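Local coordinates for alanine racemase (Acinetobacter baumannii, PDB 4QHR), which is an enzyme of the alanine racemase family, a homodimer whose subunits each join a TIM-barrel domain to a largely beta-stranded C-terminal domain, at residues N18-L23 with D206-G211; D44-L49 with R67-E72; A196-P201 with L228-V233; G276-Y281 with Y341-R346. All blocks are in the same frame, centred on the assembly; numbering follows the deposited sequence.

Contact 1: N18-L23 with D206-G211; sequences NRVKQL and DYVRPG
V20 reaches V208 and P210 with its two methyl groups, and those groups make the whole of the direct contact between helix residues 18-23 and segment 206-211. CG2 of V20 sits 3.8 Å from CB of P210, against the pyrrolidine ring, while CG1 of V20 spans the seam between the two partners, 3.9 Å from CG2 of V208 and 4.1 Å from CG of P210. With CG1 anti to the backbone N (chi1 -177°), both methyls face segment 206-211. V20 and V208 pass each other in opposite directions, whereas V20 meets P210 nearly at a right angle. I29 of the adjoining strand touches both V20 and P210, so the cluster is closed from the barrel wall as well.

This is the helix-on-strand packing of a TIM barrel. Helix 10-23 lies outside the parallel sheet, and strand 207-208, bonded through its backbone to K28 and V30 on one flank and, through D206 just before it, to A189 on the other, closes the ring. R209 turns away from the helix, and its NE is hydrogen-bonded to N1 of the modified residue LLP at position 34.

The solvent side of the helix is looser, although L23 and R19 still pack on helix 194-199. N18, K21 and Q22 are exposed, and K21 extends away from the strand. At the border of this surface NH1 of R19 donates to OE1 of Q22 at 3.1 Å, a nearly straight bond (163°) lying in the planes of both the guanidinium and the amide.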
loop_
_atom_site.group_PDB
_atom_site.type_symbol
_atom_site.label_atom_id
_atom_site.label_comp_id
_atom_site.label_asym_id
_atom_site.label_seq_id
_atom_site.Cartn_x
_atom_site.Cartn_y
_atom_site.Cartn_z
ATOM N N ASN A 18 21.258 -3.830 18.000
ATOM C CA ASN A 18 22.067 -4.321 19.071
ATOM C C ASN A 18 21.706 -5.745 19.423
ATOM O O ASN A 18 22.598 -6.510 19.815
ATOM C CB ASN A 18 22.019 -3.411 20.307
ATOM C CG ASN A 18 23.047 -3.828 21.345
ATOM O OD1 ASN A 18 24.257 -3.718 21.098
ATOM N ND2 ASN A 18 22.599 -4.346 22.443
ATOM N N ARG A 19 20.432 -6.121 19.289
ATOM C CA ARG A 19 20.047 -7.501 19.422
ATOM C C ARG A 19 20.752 -8.408 18.414
ATOM O O ARG A 19 21.216 -9.512 18.765
ATOM C CB ARG A 19 18.535 -7.696 19.361
ATOM C CG ARG A 19 17.756 -7.046 20.509
ATOM C CD ARG A 19 17.765 -7.877 21.802
ATOM N NE ARG A 19 17.080 -9.147 21.548
ATOM C CZ ARG A 19 17.614 -10.363 21.625
ATOM N NH1 ARG A 19 18.896 -10.566 22.010
ATOM N NH2 ARG A 19 16.847 -11.426 21.370
ATOM N N VAL A 20 20.870 -7.955 17.173
ATOM C CA VAL A 20 21.622 -8.738 16.197
ATOM C C VAL A 20 23.036 -9.006 16.670
ATOM O O VAL A 20 23.529 -10.142 16.572
ATOM C CB VAL A 20 21.688 -8.056 14.787
ATOM C CG1 VAL A 20 22.421 -8.975 13.816
ATOM C CG2 VAL A 20 20.274 -7.735 14.301
ATOM N N LYS A 21 23.688 -7.946 17.120
ATOM C CA LYS A 21 25.029 -8.025 17.678
ATOM C C LYS A 21 25.172 -8.998 18.848
ATOM O O LYS A 21 26.194 -9.685 18.979
ATOM C CB LYS A 21 25.517 -6.648 18.126
ATOM C CG LYS A 21 26.936 -6.708 18.609
ATOM C CD LYS A 21 27.524 -5.348 18.934
ATOM C CE LYS A 21 28.898 -5.573 19.552
ATOM N NZ LYS A 21 29.641 -4.296 19.493
ATOM N N GLN A 22 24.171 -9.040 19.707
ATOM C CA GLN A 22 24.145 -9.978 20.794
ATOM C C GLN A 22 23.952 -11.393 20.279
ATOM O O GLN A 22 24.541 -12.333 20.807
ATOM C CB GLN A 22 23.017 -9.635 21.801
ATOM C CG GLN A 22 23.209 -8.331 22.543
ATOM C CD GLN A 22 21.975 -7.958 23.391
ATOM O OE1 GLN A 22 20.889 -8.501 23.227
ATOM N NE2 GLN A 22 22.152 -6.998 24.301
ATOM N N LEU A 23 23.145 -11.580 19.248
ATOM C CA LEU A 23 22.892 -12.913 18.742
ATOM C C LEU A 23 23.949 -13.418 17.794
ATOM O O LEU A 23 24.088 -14.623 17.641
ATOM C CB LEU A 23 21.521 -12.983 18.010
ATOM C CG LEU A 23 20.335 -12.779 18.978
ATOM C CD1 LEU A 23 19.056 -12.312 18.287
ATOM C CD2 LEU A 23 20.046 -14.089 19.724
ATOM N N ASP A 206 30.711 -14.990 8.300
ATOM C CA ASP A 206 31.325 -13.653 8.277
ATOM C C ASP A 206 30.326 -12.482 8.248
ATOM O O ASP A 206 30.608 -11.412 8.782
ATOM C CB ASP A 206 32.250 -13.593 7.083
ATOM C CG ASP A 206 33.245 -14.750 7.094
ATOM O OD1 ASP A 206 34.221 -14.660 7.877
ATOM O OD2 ASP A 206 33.016 -15.755 6.426
ATOM N N TYR A 207 29.185 -12.680 7.610
ATOM C CA TYR A 207 28.148 -11.664 7.476
ATOM C C TYR A 207 26.762 -12.262 7.717
ATOM O O TYR A 207 26.392 -13.221 7.095
ATOM C CB TYR A 207 28.146 -11.085 6.063
ATOM C CG TYR A 207 29.362 -10.286 5.694
ATOM C CD1 TYR A 207 30.480 -10.915 5.135
ATOM C CD2 TYR A 207 29.407 -8.932 5.893
ATOM C CE1 TYR A 207 31.620 -10.191 4.797
ATOM C CE2 TYR A 207 30.538 -8.198 5.544
ATOM C CZ TYR A 207 31.637 -8.846 5.015
ATOM O OH TYR A 207 32.748 -8.137 4.649
ATOM N N VAL A 208 25.998 -11.641 8.616
ATOM C CA VAL A 208 24.576 -11.907 8.766
ATOM C C VAL A 208 23.806 -10.727 8.109
ATOM O O VAL A 208 24.332 -9.583 7.997
ATOM C CB VAL A 208 24.213 -12.114 10.256
ATOM C CG1 VAL A 208 24.943 -13.339 10.792
ATOM C CG2 VAL A 208 24.459 -10.882 11.107
ATOM N N ARG A 209 22.577 -11.007 7.720
ATOM C CA ARG A 209 21.731 -10.084 6.976
ATOM C C ARG A 209 20.356 -9.934 7.614
ATOM O O ARG A 209 19.392 -10.354 7.044
ATOM C CB ARG A 209 21.572 -10.548 5.548
ATOM C CG ARG A 209 22.904 -10.868 4.861
ATOM C CD ARG A 209 22.766 -11.075 3.367
ATOM N NE ARG A 209 21.756 -12.088 2.985
ATOM C CZ ARG A 209 21.966 -13.385 2.786
ATOM N NH1 ARG A 209 23.168 -13.929 2.986
ATOM N NH2 ARG A 209 20.938 -14.167 2.427
ATOM N N PRO A 210 20.283 -9.331 8.794
ATOM C CA PRO A 210 18.990 -9.083 9.346
ATOM C C PRO A 210 18.147 -8.067 8.571
ATOM O O PRO A 210 18.637 -6.992 8.217
ATOM C CB PRO A 210 19.291 -8.444 10.680
ATOM C CG PRO A 210 20.585 -7.700 10.408
ATOM C CD PRO A 210 21.347 -8.666 9.564
ATOM N N GLY A 211 16.888 -8.397 8.374
ATOM C CA GLY A 211 15.890 -7.413 7.935
ATOM C C GLY A 211 14.768 -7.139 8.927
ATOM O O GLY A 211 14.845 -6.199 9.744
#

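Contact 2: D44-L49 with R67-E72; sequences DCLAAL and RELGFE
L46 lays its CB over one face of the F71 ring, 3.6 Å from the ring centroid and 15° off the normal, a CH-pi contact on the outer layer of the TIM barrel. It joins the chain just beyond helix 42-45 to the end of helix 60-68, the two helices that precede and follow strand 54-57. The same leucine continues along the ring, its CD1 3.5 Å from CD1 of F71, so that CB and a methyl share the aromatic surface. At the far end of the ring, A47 N approaches CZ of F71 obliquely at 3.6 Å.

L69 widens the apolar patch: its CD1 lies 4.1 Å from CD1 of L46, and its CB stands at the edge of the F71 ring, in the ring plane. With CG beside its backbone N (chi1 -69°), F71 projects its ring toward L46. Behind these residues, I66 of helix 60-68 touches both L46 and F71, and F55 of strand 54-57 touches L46 from the barrel wall.

The backbone that presents F71 is set by a Schellman motif. G70 takes a positive phi, and its N bonds to O of R67 at 2.9 Å. The R67 side chain folds back over the turn; its NE and NH2 donate to the carbonyls of Q93 and Q73 beyond it. Its NH1 reaches O of F71 at 2.9 Å, from 36° above the carbonyl plane.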
loop_
_atom_site.group_PDB
_atom_site.type_symbol
_atom_site.label_atom_id
_atom_site.label_comp_id
_atom_site.label_asym_id
_atom_site.label_seq_id
_atom_site.Cartn_x
_atom_site.Cartn_y
_atom_site.Cartn_z
ATOM N N ASP A 44 14.882 8.318 7.780
ATOM C CA ASP A 44 14.613 8.175 9.201
ATOM C C ASP A 44 15.309 7.013 9.875
ATOM O O ASP A 44 15.287 7.012 11.100
ATOM C CB ASP A 44 13.071 8.077 9.448
ATOM C CG ASP A 44 12.347 9.436 9.303
ATOM O OD1 ASP A 44 12.966 10.498 9.542
ATOM O OD2 ASP A 44 11.144 9.459 8.971
ATOM N N CYS A 45 15.894 6.042 9.133
ATOM C CA CYS A 45 16.408 4.770 9.661
ATOM C C CYS A 45 17.936 4.540 9.567
ATOM O O CYS A 45 18.546 3.845 10.415
ATOM C CB CYS A 45 15.781 3.577 8.958
ATOM S SG CYS A 45 14.035 3.339 9.312
ATOM N N LEU A 46 18.536 5.124 8.543
ATOM C CA LEU A 46 19.967 4.888 8.289
ATOM C C LEU A 46 20.807 5.396 9.471
ATOM O O LEU A 46 21.718 4.690 9.921
ATOM C CB LEU A 46 20.426 5.534 6.998
ATOM C CG LEU A 46 19.802 5.047 5.692
ATOM C CD1 LEU A 46 20.317 5.843 4.492
ATOM C CD2 LEU A 46 20.068 3.565 5.488
ATOM N N ALA A 47 20.506 6.599 9.979
ATOM C CA ALA A 47 21.284 7.151 11.116
ATOM C C ALA A 47 21.161 6.229 12.300
ATOM O O ALA A 47 22.153 5.879 12.915
ATOM C CB ALA A 47 20.824 8.560 11.476
ATOM N N ALA A 48 19.936 5.797 12.609
ATOM C CA ALA A 48 19.732 4.859 13.739
ATOM C C ALA A 48 20.463 3.539 13.548
ATOM O O ALA A 48 20.784 2.854 14.533
ATOM C CB ALA A 48 18.271 4.573 13.951
ATOM N N LEU A 49 20.664 3.158 12.303
ATOM C CA LEU A 49 21.340 1.891 11.968
ATOM C C LEU A 49 22.834 2.108 11.523
ATOM O O LEU A 49 23.454 1.218 10.949
ATOM C CB LEU A 49 20.556 1.161 10.869
ATOM C CG LEU A 49 19.112 0.764 11.201
ATOM C CD1 LEU A 49 18.402 0.273 9.945
ATOM C CD2 LEU A 49 19.118 -0.323 12.273
ATOM N N ARG A 67 23.416 7.032 -0.696
ATOM C CA ARG A 67 24.635 7.842 -0.915
ATOM C C ARG A 67 24.266 9.303 -0.941
ATOM O O ARG A 67 24.946 10.097 -0.344
ATOM C CB ARG A 67 25.327 7.446 -2.198
ATOM C CG ARG A 67 26.052 6.133 -2.117
ATOM C CD ARG A 67 27.440 6.315 -1.545
ATOM N NE ARG A 67 28.127 5.017 -1.502
ATOM C CZ ARG A 67 28.107 4.181 -0.458
ATOM N NH1 ARG A 67 27.492 4.483 0.678
ATOM N NH2 ARG A 67 28.705 3.013 -0.526
ATOM N N GLU A 68 23.191 9.620 -1.649
ATOM C CA GLU A 68 22.623 10.986 -1.712
ATOM C C GLU A 68 22.308 11.525 -0.338
ATOM O O GLU A 68 22.431 12.749 -0.115
ATOM C CB GLU A 68 21.384 10.981 -2.571
ATOM C CG GLU A 68 20.639 12.278 -2.706
ATOM C CD GLU A 68 19.522 12.124 -3.718
ATOM O OE1 GLU A 68 18.647 11.230 -3.505
ATOM O OE2 GLU A 68 19.538 12.839 -4.745
ATOM N N LEU A 69 21.937 10.635 0.593
ATOM C CA LEU A 69 21.645 11.053 1.966
ATOM C C LEU A 69 22.881 11.260 2.822
ATOM O O LEU A 69 22.762 11.615 4.014
ATOM C CB LEU A 69 20.638 10.074 2.647
ATOM C CG LEU A 69 19.219 10.106 2.095
ATOM C CD1 LEU A 69 18.365 8.925 2.585
ATOM C CD2 LEU A 69 18.545 11.400 2.531
ATOM N N GLY A 70 24.071 11.049 2.233
ATOM C CA GLY A 70 25.336 11.263 2.920
ATOM C C GLY A 70 26.003 10.090 3.553
ATOM O O GLY A 70 27.059 10.226 4.147
ATOM N N PHE A 71 25.412 8.892 3.407
ATOM C CA PHE A 71 25.934 7.738 4.104
ATOM C C PHE A 71 26.993 7.095 3.249
ATOM O O PHE A 71 26.789 6.940 1.990
ATOM C CB PHE A 71 24.771 6.781 4.457
ATOM C CG PHE A 71 23.868 7.347 5.492
ATOM C CD1 PHE A 71 22.880 8.187 5.149
ATOM C CD2 PHE A 71 24.088 7.088 6.823
ATOM C CE1 PHE A 71 22.089 8.781 6.133
ATOM C CE2 PHE A 71 23.289 7.650 7.804
ATOM C CZ PHE A 71 22.295 8.480 7.464
ATOM N N GLU A 72 28.107 6.739 3.899
ATOM C CA GLU A 72 29.310 6.211 3.249
ATOM C C GLU A 72 29.529 4.734 3.514
ATOM O O GLU A 72 30.465 4.166 2.995
ATOM C CB GLU A 72 30.535 7.048 3.617
ATOM C CG GLU A 72 30.355 8.518 3.185
ATOM C CD GLU A 72 31.542 9.419 3.549
ATOM O OE1 GLU A 72 32.119 9.306 4.666
ATOM O OE2 GLU A 72 31.914 10.252 2.699
#

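Contact 3: A196-P201 with L228-V233; sequences AIFKWP and LDLKPV
The backbones of F198 and L228 keep well apart, their CA atoms 8.5 Å from each other at the closest approach of the two segments, and the aromatic side chain bridges the interval. F198 carries its ring with CG beside the backbone N (chi1 -80°), pointing from the last turn of its helix toward the loop. One face receives CD2 of L228, 4.0 Å from the ring centroid and 16° off the normal, as a CH-pi contact. Toward the end of the ring, CZ of F198 lies 3.8 Å from CB of L228, and CE1 of F198 is 3.7 Å from the L228 carbonyl O. L230 adds a looser touch, its CD1 4.1 Å from CZ of F198 in an oblique approach.

Helix 194-199 belongs to the TIM-barrel part of the chain, whereas segment 228-233 leads from the short helix 225-228 into strand 234-246 of the mixed beta sheet. The contact thus joins the connection between barrel and sheet to a barrel helix. D229 ends helix 225-228 in a Schellman motif, its positive phi turning the chain between the two leucines.

R19 of helix 10-23 packs on F198 and fixes the turn from a further side, donating from NH2 to O of L228 and from NE to O of D229. One turn earlier in the same helix, Y15 gives its hydroxyl to a hydrogen bond with OD1 of D229 and its ring to a cation-pi contact with K231.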
loop_
_atom_site.group_PDB
_atom_site.type_symbol
_atom_site.label_atom_id
_atom_site.label_comp_id
_atom_site.label_asym_id
_atom_site.label_seq_id
_atom_site.Cartn_x
_atom_site.Cartn_y
_atom_site.Cartn_z
ATOM N N ALA A 196 17.126 -17.086 10.818
ATOM C CA ALA A 196 18.359 -17.849 11.008
ATOM C C ALA A 196 19.270 -17.248 12.085
ATOM O O ALA A 196 19.959 -17.999 12.792
ATOM C CB ALA A 196 19.118 -17.978 9.717
ATOM N N ILE A 197 19.299 -15.899 12.220
ATOM C CA ILE A 197 20.025 -15.278 13.344
ATOM C C ILE A 197 19.509 -15.833 14.693
ATOM O O ILE A 197 20.309 -16.118 15.614
ATOM C CB ILE A 197 20.001 -13.718 13.252
ATOM C CG1 ILE A 197 20.829 -13.260 12.043
ATOM C CG2 ILE A 197 20.552 -13.079 14.528
ATOM C CD1 ILE A 197 20.624 -11.835 11.616
ATOM N N PHE A 198 18.190 -16.002 14.833
ATOM C CA PHE A 198 17.634 -16.532 16.072
ATOM C C PHE A 198 17.884 -18.040 16.203
ATOM O O PHE A 198 18.217 -18.526 17.296
ATOM C CB PHE A 198 16.121 -16.245 16.184
ATOM C CG PHE A 198 15.801 -14.865 16.631
ATOM C CD1 PHE A 198 15.878 -14.533 17.953
ATOM C CD2 PHE A 198 15.409 -13.905 15.744
ATOM C CE1 PHE A 198 15.586 -13.242 18.395
ATOM C CE2 PHE A 198 15.090 -12.643 16.158
ATOM C CZ PHE A 198 15.198 -12.302 17.490
ATOM N N LYS A 199 17.772 -18.755 15.097
ATOM C CA LYS A 199 17.834 -20.211 15.165
ATOM C C LYS A 199 19.180 -20.882 15.005
ATOM O O LYS A 199 19.399 -21.877 15.634
ATOM C CB LYS A 199 16.907 -20.793 14.184
ATOM C CG LYS A 199 15.471 -20.580 14.637
ATOM C CD LYS A 199 14.487 -20.844 13.514
ATOM C CE LYS A 199 14.448 -22.304 13.133
ATOM N NZ LYS A 199 13.255 -22.603 12.299
ATOM N N TRP A 200 20.068 -20.347 14.179
ATOM C CA TRP A 200 21.264 -21.068 13.772
ATOM C C TRP A 200 22.515 -20.208 13.852
ATOM O O TRP A 200 23.111 -19.925 12.808
ATOM C CB TRP A 200 21.114 -21.610 12.343
ATOM C CG TRP A 200 19.937 -22.432 12.147
ATOM C CD1 TRP A 200 19.481 -23.417 12.983
ATOM C CD2 TRP A 200 18.983 -22.362 11.061
ATOM N NE1 TRP A 200 18.328 -23.952 12.478
ATOM C CE2 TRP A 200 18.007 -23.334 11.302
ATOM C CE3 TRP A 200 18.867 -21.569 9.916
ATOM C CZ2 TRP A 200 16.931 -23.544 10.444
ATOM C CZ3 TRP A 200 17.811 -21.771 9.068
ATOM C CH2 TRP A 200 16.850 -22.762 9.333
ATOM N N PRO A 201 22.963 -19.859 15.078
ATOM C CA PRO A 201 24.184 -19.043 15.182
ATOM C C PRO A 201 25.374 -19.751 14.575
ATOM O O PRO A 201 26.307 -19.077 14.166
ATOM C CB PRO A 201 24.369 -18.812 16.703
ATOM C CG PRO A 201 23.554 -19.885 17.342
ATOM C CD PRO A 201 22.400 -20.175 16.405
ATOM N N LEU A 228 10.834 -12.390 21.552
ATOM C CA LEU A 228 12.106 -12.277 20.900
ATOM C C LEU A 228 12.967 -11.178 21.412
ATOM O O LEU A 228 14.099 -11.079 20.947
ATOM C CB LEU A 228 11.892 -12.055 19.386
ATOM C CG LEU A 228 11.133 -13.158 18.652
ATOM C CD1 LEU A 228 10.878 -12.680 17.210
ATOM C CD2 LEU A 228 11.883 -14.473 18.649
ATOM N N ASP A 229 12.444 -10.385 22.344
ATOM C CA ASP A 229 13.049 -9.167 22.872
ATOM C C ASP A 229 13.416 -8.186 21.730
ATOM O O ASP A 229 14.571 -7.746 21.605
ATOM C CB ASP A 229 14.254 -9.428 23.820
ATOM C CG ASP A 229 14.796 -8.141 24.480
ATOM O OD1 ASP A 229 14.101 -7.095 24.672
ATOM O OD2 ASP A 229 15.970 -8.176 24.829
ATOM N N LEU A 230 12.409 -7.861 20.918
ATOM C CA LEU A 230 12.550 -6.792 19.916
ATOM C C LEU A 230 11.569 -5.653 20.192
ATOM O O LEU A 230 10.466 -5.893 20.725
ATOM C CB LEU A 230 12.319 -7.349 18.512
ATOM C CG LEU A 230 13.243 -8.461 18.051
ATOM C CD1 LEU A 230 12.653 -9.194 16.833
ATOM C CD2 LEU A 230 14.594 -7.891 17.660
ATOM N N LYS A 231 11.942 -4.433 19.821
ATOM C CA LYS A 231 11.097 -3.266 20.032
ATOM C C LYS A 231 10.430 -2.777 18.736
ATOM O O LYS A 231 11.131 -2.371 17.806
ATOM C CB LYS A 231 11.951 -2.148 20.608
ATOM C CG LYS A 231 12.259 -2.435 22.061
ATOM C CD LYS A 231 13.097 -1.372 22.678
ATOM C CE LYS A 231 13.377 -1.840 24.108
ATOM N NZ LYS A 231 14.140 -0.720 24.670
ATOM N N PRO A 232 9.078 -2.799 18.682
ATOM C CA PRO A 232 8.412 -2.265 17.470
ATOM C C PRO A 232 8.925 -0.872 17.139
ATOM O O PRO A 232 8.998 0.009 18.022
ATOM C CB PRO A 232 6.932 -2.244 17.867
ATOM C CG PRO A 232 6.801 -3.340 18.866
ATOM C CD PRO A 232 8.113 -3.400 19.614
ATOM N N VAL A 233 9.251 -0.647 15.878
ATOM C CA VAL A 233 9.784 0.636 15.466
ATOM C C VAL A 233 8.648 1.576 14.991
ATOM O O VAL A 233 8.627 2.790 15.314
ATOM C CB VAL A 233 10.829 0.413 14.376
ATOM C CG1 VAL A 233 11.258 1.736 13.717
ATOM C CG2 VAL A 233 12.028 -0.330 14.914
#

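Contact 4: G276-Y281 with Y341-R346; sequences GYPRAY and YELLCR
P278 and L343 make the apolar part of the contact: CG of the proline ring lies 3.8 Å from CG of the leucine, and the two side chains cross at about a right angle.

Beside them the meeting is between backbones. CA of G276 comes 3.3 Å from O of R346, an approach open to a residue with no side chain, and the positive phi of G276 likewise suits glycine. A water donates to O of G276 and to O of L343, each at 2.7 Å, bridging the loop to the end of the helix.

Polar side chains stiffen each segment. OH of Y281 donates to O of P278 at 2.7 Å, from 38° above the carbonyl plane. R346 NH1 forms a salt bridge with E342 OE2 at 2.7 Å, approaching from above the carboxylate plane. That oxygen also accepts R279 N of the second subunit, and R346 NE bonds to O of R346 there, so the contact is part of the dimer interface.

Around it, L343 of helix 340-345 packs on V329, V332 and A333 of helix 329-335, while Y277 rests on F236 and L344 on M234, both of strand 234-246.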
loop_
_atom_site.group_PDB
_atom_site.type_symbol
_atom_site.label_atom_id
_atom_site.label_comp_id
_atom_site.label_asym_id
_atom_site.label_seq_id
_atom_site.Cartn_x
_atom_site.Cartn_y
_atom_site.Cartn_z
ATOM N N GLY A 276 -3.140 2.758 3.241
ATOM C CA GLY A 276 -2.410 1.506 3.383
ATOM C C GLY A 276 -2.853 0.661 4.568
ATOM O O GLY A 276 -2.242 -0.348 4.833
ATOM N N TYR A 277 -3.934 1.032 5.260
ATOM C CA TYR A 277 -4.511 0.129 6.233
ATOM C C TYR A 277 -5.278 -0.987 5.491
ATOM O O TYR A 277 -6.073 -0.661 4.618
ATOM C CB TYR A 277 -5.452 0.900 7.145
ATOM C CG TYR A 277 -5.930 0.100 8.347
ATOM C CD1 TYR A 277 -5.078 -0.175 9.409
ATOM C CD2 TYR A 277 -7.199 -0.379 8.412
ATOM C CE1 TYR A 277 -5.507 -0.901 10.516
ATOM C CE2 TYR A 277 -7.660 -1.082 9.526
ATOM C CZ TYR A 277 -6.803 -1.357 10.568
ATOM O OH TYR A 277 -7.273 -2.069 11.665
ATOM N N PRO A 278 -5.017 -2.282 5.798
ATOM C CA PRO A 278 -5.518 -3.339 4.924
ATOM C C PRO A 278 -7.026 -3.490 5.027
ATOM O O PRO A 278 -7.576 -3.242 6.092
ATOM C CB PRO A 278 -4.842 -4.611 5.436
ATOM C CG PRO A 278 -3.790 -4.190 6.373
ATOM C CD PRO A 278 -4.138 -2.818 6.869
ATOM N N ARG A 279 -7.655 -3.891 3.927
ATOM C CA ARG A 279 -9.098 -3.925 3.814
ATOM C C ARG A 279 -9.686 -5.244 4.244
ATOM O O ARG A 279 -10.707 -5.243 4.960
ATOM C CB ARG A 279 -9.530 -3.698 2.341
ATOM C CG ARG A 279 -10.999 -3.762 2.057
ATOM C CD ARG A 279 -11.362 -3.483 0.588
ATOM N NE ARG A 279 -12.762 -3.853 0.353
ATOM C CZ ARG A 279 -13.188 -5.100 0.074
ATOM N NH1 ARG A 279 -12.326 -6.123 -0.069
ATOM N NH2 ARG A 279 -14.480 -5.331 -0.121
ATOM N N ALA A 280 -9.120 -6.342 3.770
ATOM C CA ALA A 280 -9.863 -7.596 3.788
ATOM C C ALA A 280 -9.350 -8.539 4.902
ATOM O O ALA A 280 -8.215 -8.972 4.875
ATOM C CB ALA A 280 -9.816 -8.261 2.418
ATOM N N TYR A 281 -10.190 -8.823 5.874
ATOM C CA TYR A 281 -9.786 -9.590 7.032
ATOM C C TYR A 281 -10.370 -10.975 7.015
ATOM O O TYR A 281 -11.429 -11.188 6.474
ATOM C CB TYR A 281 -10.155 -8.815 8.283
ATOM C CG TYR A 281 -9.292 -7.624 8.382
ATOM C CD1 TYR A 281 -9.622 -6.465 7.706
ATOM C CD2 TYR A 281 -8.100 -7.649 9.107
ATOM C CE1 TYR A 281 -8.815 -5.323 7.769
ATOM C CE2 TYR A 281 -7.272 -6.505 9.169
ATOM C CZ TYR A 281 -7.648 -5.344 8.494
ATOM O OH TYR A 281 -6.850 -4.197 8.535
ATOM N N TYR A 341 5.651 -8.034 7.344
ATOM C CA TYR A 341 6.466 -7.481 6.299
ATOM C C TYR A 341 5.598 -6.747 5.283
ATOM O O TYR A 341 5.972 -5.658 4.807
ATOM C CB TYR A 341 7.153 -8.582 5.487
ATOM C CG TYR A 341 8.222 -9.494 6.095
ATOM C CD1 TYR A 341 7.893 -10.490 6.983
ATOM C CD2 TYR A 341 9.575 -9.397 5.683
ATOM C CE1 TYR A 341 8.821 -11.329 7.498
ATOM C CE2 TYR A 341 10.535 -10.276 6.217
ATOM C CZ TYR A 341 10.139 -11.237 7.111
ATOM O OH TYR A 341 11.036 -12.168 7.664
ATOM N N GLU A 342 4.491 -7.356 4.887
ATOM C CA GLU A 342 3.654 -6.759 3.830
ATOM C C GLU A 342 2.936 -5.502 4.291
ATOM O O GLU A 342 2.808 -4.586 3.522
ATOM C CB GLU A 342 2.657 -7.770 3.243
ATOM C CG GLU A 342 1.796 -7.165 2.143
ATOM C CD GLU A 342 0.890 -8.104 1.446
ATOM O OE1 GLU A 342 0.459 -9.133 2.087
ATOM O OE2 GLU A 342 0.587 -7.809 0.266
ATOM N N LEU A 343 2.479 -5.458 5.543
ATOM C CA LEU A 343 1.749 -4.296 6.071
ATOM C C LEU A 343 2.684 -3.089 6.138
ATOM O O LEU A 343 2.316 -1.936 5.808
ATOM C CB LEU A 343 1.127 -4.571 7.422
ATOM C CG LEU A 343 -0.250 -5.231 7.470
ATOM C CD1 LEU A 343 -0.151 -6.508 6.739
ATOM C CD2 LEU A 343 -0.747 -5.442 8.883
ATOM N N LEU A 344 3.919 -3.385 6.493
ATOM C CA LEU A 344 4.900 -2.365 6.715
ATOM C C LEU A 344 5.305 -1.719 5.381
ATOM O O LEU A 344 5.610 -0.520 5.364
ATOM C CB LEU A 344 6.115 -2.924 7.511
ATOM C CG LEU A 344 5.844 -3.391 8.948
ATOM C CD1 LEU A 344 7.014 -4.205 9.492
ATOM C CD2 LEU A 344 5.529 -2.180 9.843
ATOM N N CYS A 345 5.259 -2.506 4.308
ATOM C CA CYS A 345 5.691 -2.087 2.962
ATOM C C CYS A 345 4.617 -1.471 2.076
ATOM O O CYS A 345 4.980 -0.904 1.047
ATOM C CB CYS A 345 6.298 -3.275 2.192
ATOM S SG CYS A 345 7.888 -3.762 2.836
ATOM N N ARG A 346 3.314 -1.586 2.415
ATOM C CA ARG A 346 2.254 -1.157 1.483
ATOM C C ARG A 346 1.370 -0.018 2.055
ATOM O O ARG A 346 0.177 0.012 1.874
ATOM C CB ARG A 346 1.461 -2.357 1.068
ATOM C CG ARG A 346 2.222 -3.262 0.048
ATOM C CD ARG A 346 1.346 -4.384 -0.400
ATOM N NE ARG A 346 0.134 -3.952 -1.155
ATOM C CZ ARG A 346 -0.994 -4.667 -1.228
ATOM N NH1 ARG A 346 -1.110 -5.836 -0.579
ATOM N NH2 ARG A 346 -2.048 -4.239 -1.929
HETATM O O HOH W 1 0.053 -1.753 4.340
#

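In the fold
Contacts 1 and 3 are neighbours, their centres about 9 Å apart and joined through helix 10-23: R19 and L23 reach across to F198, I197 and the 228-233 loop. Contact 2 lies on another side of the same TIM barrel, about 18 Å from contact 1 between centres. Along the chain, contact 2 falls between the two segments of contact 1, the segments of contacts 1 and 3 interleave, and contact 4 comes last. Centred some 22 to 27 Å from the others, contact 4 belongs to the C-terminal region and the dimer interface. Both regions meet at LLP: R209 and G211 of contact 1 and Y341 of contact 4 hydrogen-bond to it.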